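Local coordinates for enterobactin synthetase component F-related protein (PDB 4OXI), which probably activates glycine with ATP as glycyl-adenylate, serving a lipopolysaccharide modification pathway that gives Vibrio cholerae antimicrobial peptide resistance, at residues E481-V486 / V496-W501. Numbering follows the deposited sequence.
Sequences EEIETV and VAIVPW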
loop_
_atom_site.group_PDB
_atom_site.type_symbol
_atom_site.label_atom_id
_atom_site.label_comp_id
_atom_site.label_asym_id
_atom_site.label_seq_id
_atom_site.Cartn_x
_atom_site.Cartn_y
_atom_site.Cartn_z
ATOM N N GLU A 481 -14.189 13.629 -3.481
ATOM C CA GLU A 481 -15.456 13.429 -4.192
ATOM C C GLU A 481 -16.172 12.134 -3.818
ATOM O O GLU A 481 -17.399 12.077 -3.885
ATOM C CB GLU A 481 -15.278 13.509 -5.711
ATOM C CG GLU A 481 -14.991 14.908 -6.220
ATOM C CD GLU A 481 -13.507 15.157 -6.422
ATOM O OE1 GLU A 481 -13.158 16.178 -7.060
ATOM O OE2 GLU A 481 -12.687 14.329 -5.941
ATOM N N GLU A 482 -15.433 11.090 -3.442
ATOM C CA GLU A 482 -16.108 9.877 -2.979
ATOM C C GLU A 482 -16.875 10.178 -1.686
ATOM O O GLU A 482 -18.007 9.741 -1.512
ATOM C CB GLU A 482 -15.150 8.694 -2.770
ATOM C CG GLU A 482 -15.872 7.472 -2.164
ATOM C CD GLU A 482 -14.954 6.307 -1.747
ATOM O OE1 GLU A 482 -13.711 6.480 -1.688
ATOM O OE2 GLU A 482 -15.491 5.209 -1.460
ATOM N N ILE A 483 -16.256 10.936 -0.792
ATOM C CA ILE A 483 -16.886 11.274 0.474
ATOM C C ILE A 483 -18.100 12.179 0.229
ATOM O O ILE A 483 -19.184 11.937 0.753
ATOM C CB ILE A 483 -15.893 11.960 1.428
ATOM C CG1 ILE A 483 -14.677 11.051 1.659
ATOM C CG2 ILE A 483 -16.577 12.301 2.748
ATOM C CD1 ILE A 483 -13.593 11.657 2.551
ATOM N N GLU A 484 -17.911 13.207 -0.585
ATOM C CA GLU A 484 -18.992 14.105 -0.954
ATOM C C GLU A 484 -20.173 13.348 -1.565
ATOM O O GLU A 484 -21.330 13.598 -1.218
ATOM C CB GLU A 484 -18.482 15.180 -1.912
ATOM C CG GLU A 484 -19.543 16.213 -2.260
ATOM C CD GLU A 484 -19.047 17.252 -3.239
ATOM O OE1 GLU A 484 -19.858 17.685 -4.085
ATOM O OE2 GLU A 484 -17.856 17.643 -3.155
ATOM N N THR A 485 -19.872 12.401 -2.449
ATOM C CA THR A 485 -20.900 11.598 -3.102
ATOM C C THR A 485 -21.731 10.818 -2.094
ATOM O O THR A 485 -22.958 10.765 -2.194
ATOM C CB THR A 485 -20.264 10.633 -4.118
ATOM O OG1 THR A 485 -19.759 11.391 -5.226
ATOM C CG2 THR A 485 -21.277 9.605 -4.619
ATOM N N VAL A 486 -21.055 10.225 -1.113
ATOM C CA VAL A 486 -21.724 9.472 -0.053
ATOM C C VAL A 486 -22.538 10.403 0.848
ATOM O O VAL A 486 -23.685 10.105 1.189
ATOM C CB VAL A 486 -20.703 8.665 0.801
ATOM C CG1 VAL A 486 -21.342 8.170 2.101
ATOM C CG2 VAL A 486 -20.096 7.497 -0.015
ATOM N N VAL A 496 -22.920 20.529 -0.655
ATOM C CA VAL A 496 -22.068 19.763 0.265
ATOM C C VAL A 496 -20.596 20.030 -0.030
ATOM O O VAL A 496 -20.187 20.006 -1.189
ATOM C CB VAL A 496 -22.270 18.240 0.107
ATOM C CG1 VAL A 496 -21.237 17.481 0.918
ATOM C CG2 VAL A 496 -23.658 17.808 0.509
ATOM N N ALA A 497 -19.803 20.286 1.009
ATOM C CA ALA A 497 -18.349 20.383 0.861
ATOM C C ALA A 497 -17.648 19.487 1.881
ATOM O O ALA A 497 -18.051 19.447 3.057
ATOM C CB ALA A 497 -17.886 21.821 1.022
ATOM N N ILE A 498 -16.620 18.761 1.444
ATOM C CA ILE A 498 -15.840 17.929 2.358
ATOM C C ILE A 498 -14.467 18.572 2.512
ATOM O O ILE A 498 -13.804 18.860 1.522
ATOM C CB ILE A 498 -15.697 16.483 1.851
ATOM C CG1 ILE A 498 -17.058 15.897 1.500
ATOM C CG2 ILE A 498 -14.994 15.612 2.885
ATOM C CD1 ILE A 498 -17.992 15.649 2.711
ATOM N N VAL A 499 -14.052 18.819 3.750
ATOM C CA VAL A 499 -12.824 19.557 4.003
ATOM C C VAL A 499 -11.884 18.732 4.868
ATOM O O VAL A 499 -12.298 18.221 5.910
ATOM C CB VAL A 499 -13.115 20.875 4.736
ATOM C CG1 VAL A 499 -11.829 21.606 5.025
ATOM C CG2 VAL A 499 -14.039 21.745 3.907
ATOM N N PRO A 500 -10.622 18.579 4.430
ATOM C CA PRO A 500 -9.608 17.946 5.284
ATOM C C PRO A 500 -9.384 18.811 6.515
ATOM O O PRO A 500 -9.054 19.993 6.365
ATOM C CB PRO A 500 -8.349 17.963 4.412
ATOM C CG PRO A 500 -8.871 18.056 2.995
ATOM C CD PRO A 500 -10.089 18.930 3.101
ATOM N N TRP A 501 -9.552 18.228 7.697
ATOM C CA TRP A 501 -9.444 18.957 8.960
ATOM C C TRP A 501 -9.535 17.975 10.123
ATOM O O TRP A 501 -10.360 17.063 10.088
ATOM C CB TRP A 501 -10.578 19.980 9.085
ATOM C CG TRP A 501 -10.360 20.899 10.226
ATOM C CD1 TRP A 501 -10.850 20.772 11.503
ATOM C CD2 TRP A 501 -9.550 22.078 10.216
ATOM N NE1 TRP A 501 -10.389 21.812 12.281
ATOM C CE2 TRP A 501 -9.590 22.625 11.514
ATOM C CE3 TRP A 501 -8.788 22.721 9.235
ATOM C CZ2 TRP A 501 -8.903 23.797 11.849
ATOM C CZ3 TRP A 501 -8.104 23.882 9.569
ATOM C CH2 TRP A 501 -8.167 24.407 10.864
HETATM O O HOH W 1 -15.625 18.731 -1.706
#
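The carboxylate of Glu484 turns one face to the carbonyl oxygen of Val496, which sits almost directly above the central carbon: CD of Glu484 to O of Val496 is 3.6 Å, with both carboxylate oxygens only slightly farther off. Two acceptors stacked in this way cannot bond to each other. OE2 of Glu484 instead accepts from a water at 2.9 Å that lies somewhat out of the carboxylate plane, toward the Val496 O face, and in turn weakly accepts from the backbone N of Ile498; OE1 has its salt bridge with NE of Arg488, one helical turn on. Together these partners probably fix the rotation of the group and stabilise its negative charge. With CG anti to the backbone N (chi1 -176°) and the chain extended beyond it, the glutamate runs past Val496 in the opposite sense, CG lying 3.8 Å from CG1 of Val496.

The apolar half centres on Ile498. Its CG1 rests against the helix backbone, 3.5 Å from N of Glu484. Both CD1 and CG2 of Ile498 meet the CG2 branch of Ile483, and Ile498 CD1 to Ile483 CG2 is 3.6 Å. Thr512 and Ala514 of the adjoining strand continue this layer.

The short helix and strand segments run obliquely, about 40° from antiparallel, with axes 8.0 Å apart, a closeness that the Ile498 contact with the helix backbone also indicates. Glu482 of the helix is hydrogen-bonded to Ser223, in the family's phosphate-binding loop, and the side chain of Ile483 lies about 14 Å from the bound glycyl-adenylate. Helix 480-491 leads through a short connection into edge strand 496-500 of a three-stranded sheet, consistent with the small C-terminal alpha/beta subdomain of adenylate-forming enzymes.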